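Side-chain contacts in toxin PAU_02230 (Photorhabdus asymbiotica subsp. asymbiotica ATCC 43949, PDB 6HV6), which is a bacterial toxin whose modelled region joins a helical lobe to an alpha/beta domain built round an antiparallel sheet: residues A[83-86]-A[87-90]; A[141-144]-A[145-148]; A[275-278]-A[279-282]. The protein carries 1 engineered substitution. One frame throughout, in Å; residues are numbered along the deposited sequence.

In the fold
Contacts 1 and 2 lie together in the helical lobe, their centres about 14 Å apart, and meet where M89 packs on K147. Contact 1 stays within helix 80-93, while contact 2 starts helix 144-176, one of the helices against which helix 80-93 packs. Contact 3 is remote, on the opposite side of the chain's centre, where helix 271-274 hands over to strand 280-286. All three are partly buried. Contact 1 relies on methylene, sulfur and ring contacts beside backbone hydrogen bonds; contact 2 is mostly polar, with a cap and a lysine held by oxygens; contact 3 sets two hydroxyl bonds beside a phenylalanine-valine touch, with its turn residues P276 to I279 exposed.

Contact 1. Residues A[83-86]-A[87-90]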
loop_
_atom_site.group_PDB
_atom_site.type_symbol
_atom_site.label_atom_id
_atom_site.label_comp_id
_atom_site.label_asym_id
_atom_site.label_seq_id
_atom_site.Cartn_x
_atom_site.Cartn_y
_atom_site.Cartn_z
ATOM N N PHE A 83 20.036 1.383 -12.036
ATOM C CA PHE A 83 19.033 0.798 -11.152
ATOM C C PHE A 83 17.910 0.155 -11.959
ATOM O O PHE A 83 17.519 -0.986 -11.695
ATOM C CB PHE A 83 18.483 1.866 -10.207
ATOM C CG PHE A 83 17.445 1.351 -9.241
ATOM C CD1 PHE A 83 17.821 0.794 -8.034
ATOM C CD2 PHE A 83 16.091 1.441 -9.540
ATOM C CE1 PHE A 83 16.872 0.320 -7.147
ATOM C CE2 PHE A 83 15.136 0.971 -8.652
ATOM C CZ PHE A 83 15.526 0.411 -7.456
ATOM N N ASP A 84 17.386 0.872 -12.958
ATOM C CA ASP A 84 16.311 0.332 -13.786
ATOM C C ASP A 84 16.756 -0.930 -14.526
ATOM O O ASP A 84 16.004 -1.906 -14.608
ATOM C CB ASP A 84 15.823 1.396 -14.775
ATOM C CG ASP A 84 15.232 2.631 -14.082
ATOM O OD1 ASP A 84 14.792 2.530 -12.914
ATOM O OD2 ASP A 84 15.201 3.709 -14.713
ATOM N N THR A 85 17.980 -0.932 -15.063
ATOM C CA THR A 85 18.511 -2.131 -15.709
ATOM C C THR A 85 18.558 -3.311 -14.741
ATOM O O THR A 85 18.171 -4.434 -15.087
ATOM C CB THR A 85 19.905 -1.840 -16.272
ATOM O OG1 THR A 85 19.807 -0.839 -17.289
ATOM C CG2 THR A 85 20.507 -3.086 -16.880
ATOM N N MET A 86 19.022 -3.074 -13.514
ATOM C CA MET A 86 19.073 -4.154 -12.532
ATOM C C MET A 86 17.677 -4.688 -12.223
ATOM O O MET A 86 17.470 -5.906 -12.142
ATOM C CB MET A 86 19.747 -3.668 -11.254
ATOM C CG MET A 86 19.512 -4.588 -10.060
ATOM S SD MET A 86 20.245 -3.924 -8.555
ATOM C CE MET A 86 19.073 -2.624 -8.177
ATOM N N GLN A 87 16.701 -3.789 -12.066
ATOM C CA GLN A 87 15.345 -4.219 -11.726
ATOM C C GLN A 87 14.736 -5.059 -12.836
ATOM O O GLN A 87 14.018 -6.029 -12.565
ATOM C CB GLN A 87 14.464 -3.003 -11.434
ATOM C CG GLN A 87 14.891 -2.194 -10.207
ATOM C CD GLN A 87 14.781 -2.974 -8.915
ATOM O OE1 GLN A 87 15.579 -3.870 -8.645
ATOM N NE2 GLN A 87 13.788 -2.634 -8.106
ATOM N N ARG A 88 14.992 -4.693 -14.095
ATOM C CA ARG A 88 14.502 -5.509 -15.200
ATOM C C ARG A 88 15.150 -6.888 -15.173
ATOM O O ARG A 88 14.466 -7.907 -15.327
ATOM C CB ARG A 88 14.752 -4.803 -16.535
ATOM C CG ARG A 88 13.861 -3.564 -16.765
ATOM C CD ARG A 88 14.016 -2.981 -18.178
ATOM N NE ARG A 88 15.143 -2.056 -18.297
ATOM C CZ ARG A 88 16.321 -2.366 -18.838
ATOM N NH1 ARG A 88 16.540 -3.586 -19.317
ATOM N NH2 ARG A 88 17.283 -1.453 -18.905
ATOM N N MET A 89 16.462 -6.940 -14.933
ATOM C CA MET A 89 17.157 -8.221 -14.851
ATOM C C MET A 89 16.645 -9.051 -13.683
ATOM O O MET A 89 16.537 -10.277 -13.783
ATOM C CB MET A 89 18.670 -7.987 -14.713
ATOM C CG MET A 89 19.292 -7.332 -15.927
ATOM S SD MET A 89 21.077 -7.088 -15.768
ATOM C CE MET A 89 21.557 -8.649 -15.024
ATOM N N ALA A 90 16.328 -8.401 -12.562
ATOM C CA ALA A 90 15.888 -9.142 -11.387
ATOM C C ALA A 90 14.603 -9.901 -11.664
ATOM O O ALA A 90 14.398 -10.994 -11.121
ATOM C CB ALA A 90 15.706 -8.199 -10.201
#
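A local CH-pi contact, Q87 over the ring of F83 one turn earlier, sits midway along helix 80-93 in the helical lobe. F83 carries its ring on the carbonyl side of CA, CG anti to the backbone N (chi1 -179°), and offers one face to Q87. CG of Q87 lies 3.9 Å from the F83 ring centroid and reaches CE2 of F83 at 3.5 Å. A bend at chi2 then turns the Q87 amide across the rim of the ring at 40° to its plane, bringing NE2 to 3.6 Å from CZ of F83. The CE methyl of M86, whose side chain runs alongside that of Q87, comes to 3.7 Å from OE1 of Q87.

Round the helix, R88 folds back so that its guanidinium lies with one face over CA of T85. NH2 of R88 is 3.1 Å from OG1 of T85, but the angle is too poor for a hydrogen bond; that hydroxyl is bonded to the carbonyl O of E81. M89 runs alongside T85, its SD 4.2 Å from CG2 of T85. Beneath all this, Q87 N to F83 O (2.9 Å) begins four successive i to i+4 backbone bonds. M86 packs on Y137 and I138 of helix 130-138 and on M154 and I158 of helix 144-176, the pattern of an amphipathic helix in a helical bundle.

Contact 2. Residues A[141-144]-A[145-148]; sequences DTDA and TTKG
D143 and T146 cross at about a right angle where the chain enters helix 144-176. The carboxylate of D143, set between its own backbone N and carbonyl carbon (chi1 62°), swings forward to cap the helix. Its OD1 takes two bonds. N of T146 lies 2.9 Å from OD1 of D143, nearly along the C-O axis, and OG1 of T146 meets OD1 of D143 at 2.6 Å from above the carboxylate plane. The same T146 hydroxyl accepts from a water that in turn accepts from D143 N at 2.9 Å, so side chain and backbone of the N-cap residue are both tied to T146.

T142, just before the cap, also lies roughly perpendicular to its partners. Its CG2 touches CG2 of T146 at 4.0 Å, while the far side of the contact belongs to K147. That lysine runs nearly extended until chi4 (-57°), where a bend drops NZ onto T142: 2.8 Å to OG1 of T142 and a longer 3.2 Å to its carbonyl O. The T142 hydroxyl can give its one hydrogen to R136 O or S139 O.

K147 is thus a buried lysine whose amine is gripped by three oxygens, two from T142 in the loop and one from Y137 of helix 130-138, and the helix dipole and the two donors at OD1 would probably favour the charged form of the D143 carboxylate.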
loop_
_atom_site.group_PDB
_atom_site.type_symbol
_atom_site.label_atom_id
_atom_site.label_comp_id
_atom_site.label_asym_id
_atom_site.label_seq_id
_atom_site.Cartn_x
_atom_site.Cartn_y
_atom_site.Cartn_z
ATOM N N ASP A 141 29.975 -10.191 -16.569
ATOM C CA ASP A 141 30.975 -11.072 -15.982
ATOM C C ASP A 141 30.635 -11.511 -14.556
ATOM O O ASP A 141 31.455 -12.177 -13.922
ATOM C CB ASP A 141 32.372 -10.429 -16.034
ATOM C CG ASP A 141 32.466 -9.149 -15.236
ATOM O OD1 ASP A 141 31.443 -8.696 -14.691
ATOM O OD2 ASP A 141 33.575 -8.584 -15.162
ATOM N N THR A 142 29.438 -11.206 -14.050
ATOM C CA THR A 142 28.968 -11.801 -12.803
ATOM C C THR A 142 27.987 -12.919 -13.124
ATOM O O THR A 142 27.041 -12.714 -13.892
ATOM C CB THR A 142 28.312 -10.766 -11.881
ATOM O OG1 THR A 142 27.299 -10.051 -12.593
ATOM C CG2 THR A 142 29.351 -9.787 -11.365
ATOM N N ASP A 143 28.213 -14.097 -12.541
ATOM C CA ASP A 143 27.348 -15.234 -12.822
ATOM C C ASP A 143 26.073 -15.152 -11.990
ATOM O O ASP A 143 25.883 -14.241 -11.180
ATOM C CB ASP A 143 28.089 -16.555 -12.598
ATOM C CG ASP A 143 28.549 -16.765 -11.150
ATOM O OD1 ASP A 143 28.116 -16.049 -10.224
ATOM O OD2 ASP A 143 29.373 -17.680 -10.939
ATOM N N ALA A 144 25.190 -16.132 -12.195
ATOM C CA ALA A 144 23.884 -16.122 -11.541
ATOM C C ALA A 144 24.021 -16.067 -10.028
ATOM O O ALA A 144 23.321 -15.300 -9.355
ATOM C CB ALA A 144 23.081 -17.354 -11.961
ATOM N N THR A 145 24.921 -16.877 -9.469
ATOM C CA THR A 145 25.089 -16.897 -8.019
ATOM C C THR A 145 25.502 -15.525 -7.515
ATOM O O THR A 145 24.942 -15.003 -6.545
ATOM C CB THR A 145 26.127 -17.950 -7.634
ATOM O OG1 THR A 145 25.704 -19.229 -8.130
ATOM C CG2 THR A 145 26.285 -18.031 -6.113
ATOM N N THR A 146 26.465 -14.910 -8.198
ATOM C CA THR A 146 27.032 -13.651 -7.744
ATOM C C THR A 146 26.004 -12.538 -7.820
ATOM O O THR A 146 25.909 -11.710 -6.908
ATOM C CB THR A 146 28.276 -13.345 -8.588
ATOM O OG1 THR A 146 29.180 -14.441 -8.471
ATOM C CG2 THR A 146 28.983 -12.092 -8.130
ATOM N N LYS A 147 25.212 -12.513 -8.897
ATOM C CA LYS A 147 24.109 -11.565 -8.974
ATOM C C LYS A 147 23.144 -11.746 -7.801
ATOM O O LYS A 147 22.720 -10.764 -7.186
ATOM C CB LYS A 147 23.383 -11.719 -10.311
ATOM C CG LYS A 147 24.197 -11.301 -11.569
ATOM C CD LYS A 147 23.251 -11.181 -12.768
ATOM C CE LYS A 147 23.972 -11.297 -14.127
ATOM N NZ LYS A 147 25.068 -10.288 -14.324
ATOM N N GLY A 148 22.795 -12.993 -7.463
ATOM C CA GLY A 148 21.921 -13.215 -6.314
ATOM C C GLY A 148 22.513 -12.669 -5.027
ATOM O O GLY A 148 21.841 -11.974 -4.264
HETATM O O HOH W 1 30.773 -14.126 -11.281
#

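Contact 3. Residues A[275-278]-A[279-282]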
loop_
_atom_site.group_PDB
_atom_site.type_symbol
_atom_site.label_atom_id
_atom_site.label_comp_id
_atom_site.label_asym_id
_atom_site.label_seq_id
_atom_site.Cartn_x
_atom_site.Cartn_y
_atom_site.Cartn_z
ATOM N N PHE A 275 -25.019 8.734 0.200
ATOM C CA PHE A 275 -24.974 8.766 1.657
ATOM C C PHE A 275 -26.381 9.038 2.169
ATOM O O PHE A 275 -26.788 10.202 2.295
ATOM C CB PHE A 275 -23.998 9.832 2.151
ATOM C CG PHE A 275 -22.630 9.719 1.553
ATOM C CD1 PHE A 275 -21.859 8.587 1.769
ATOM C CD2 PHE A 275 -22.111 10.748 0.779
ATOM C CE1 PHE A 275 -20.595 8.480 1.225
ATOM C CE2 PHE A 275 -20.846 10.646 0.232
ATOM C CZ PHE A 275 -20.085 9.506 0.457
ATOM N N PRO A 276 -27.162 8.002 2.475
ATOM C CA PRO A 276 -28.519 8.240 2.989
ATOM C C PRO A 276 -28.537 8.969 4.320
ATOM O O PRO A 276 -29.450 9.766 4.573
ATOM C CB PRO A 276 -29.099 6.822 3.111
ATOM C CG PRO A 276 -28.229 5.960 2.252
ATOM C CD PRO A 276 -26.860 6.568 2.352
ATOM N N THR A 277 -27.555 8.722 5.181
ATOM C CA THR A 277 -27.485 9.347 6.493
ATOM C C THR A 277 -26.300 10.307 6.564
ATOM O O THR A 277 -25.363 10.239 5.761
ATOM C CB THR A 277 -27.385 8.285 7.597
ATOM O OG1 THR A 277 -26.143 7.581 7.491
ATOM C CG2 THR A 277 -28.527 7.281 7.472
ATOM N N GLU A 278 -26.354 11.214 7.542
ATOM C CA GLU A 278 -25.283 12.190 7.738
ATOM C C GLU A 278 -23.961 11.563 8.166
ATOM O O GLU A 278 -22.943 12.265 8.171
ATOM C CB GLU A 278 -25.681 13.228 8.785
ATOM C CG GLU A 278 -26.779 14.183 8.376
ATOM C CD GLU A 278 -26.876 15.354 9.328
ATOM O OE1 GLU A 278 -25.897 16.124 9.418
ATOM O OE2 GLU A 278 -27.915 15.493 10.005
ATOM N N ILE A 279 -23.951 10.291 8.557
ATOM C CA ILE A 279 -22.723 9.564 8.880
ATOM C C ILE A 279 -22.831 8.217 8.178
ATOM O O ILE A 279 -23.525 7.314 8.658
ATOM C CB ILE A 279 -22.520 9.385 10.391
ATOM C CG1 ILE A 279 -22.479 10.742 11.090
ATOM C CG2 ILE A 279 -21.236 8.610 10.674
ATOM C CD1 ILE A 279 -22.445 10.644 12.616
ATOM N N SER A 280 -22.164 8.073 7.034
ATOM C CA SER A 280 -22.251 6.811 6.320
ATOM C C SER A 280 -21.018 6.631 5.451
ATOM O O SER A 280 -20.290 7.580 5.145
ATOM C CB SER A 280 -23.536 6.724 5.487
ATOM O OG SER A 280 -23.647 7.830 4.615
ATOM N N SER A 281 -20.786 5.383 5.071
ATOM C CA SER A 281 -19.588 5.015 4.339
ATOM C C SER A 281 -19.968 4.053 3.229
ATOM O O SER A 281 -20.905 3.257 3.359
ATOM C CB SER A 281 -18.540 4.375 5.253
ATOM O OG SER A 281 -18.139 5.270 6.272
ATOM N N VAL A 282 -19.230 4.149 2.131
ATOM C CA VAL A 282 -19.457 3.349 0.944
ATOM C C VAL A 282 -18.134 2.684 0.588
ATOM O O VAL A 282 -17.115 3.365 0.421
ATOM C CB VAL A 282 -19.977 4.205 -0.223
ATOM C CG1 VAL A 282 -20.034 3.393 -1.486
ATOM C CG2 VAL A 282 -21.364 4.787 0.108
#
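I279 comes first in the second segment, and T277 reaches across to its backbone. With OG1 of T277 held between its own N and carbonyl carbon (chi1 66°), the hydroxyl donates to O of I279 at 2.9 Å. It meets this carbonyl from above, 73° out of the carbonyl plane and well away from a lone-pair direction. I279 points its CB away from the first segment, and its side chain lies on I296 of strand 289-296.

S280 opens the strand and carries most of the contact. Its OG, likewise placed between backbone N and carbonyl carbon, donates back to O of T277 at 3.2 Å, tilted 31° from the carbonyl plane. T277 is therefore joined twice to the chain entering the strand, by its hydroxyl to I279 O and by its carbonyl to the S280 hydroxyl, and CB of S280 lies 3.4 Å from OG1 of T277. The S280 hydroxyl also sits at the edge of the F275 ring, near its plane, 3.2 Å from CB of F275 and 3.4 Å from CD1 of that ring.

This turn carries the chain from helix 271-274 into strand 280-286, the first arm of an antiparallel hairpin with strand 289-296. The strand lies inside the six-stranded sheet, with strand 342-346 along its other edge. F275 is the first residue to leave the helix.

S281 turns its side chain away from the turn, and its hydroxyl is bonded to S294 OG and Q211 NE2. V282 then faces F275 again: the two side chains cross at about a right angle, and CG2 of V282 rests 3.9 Å from CE1 of the F275 ring, while the backbone of V282 pairs with I293.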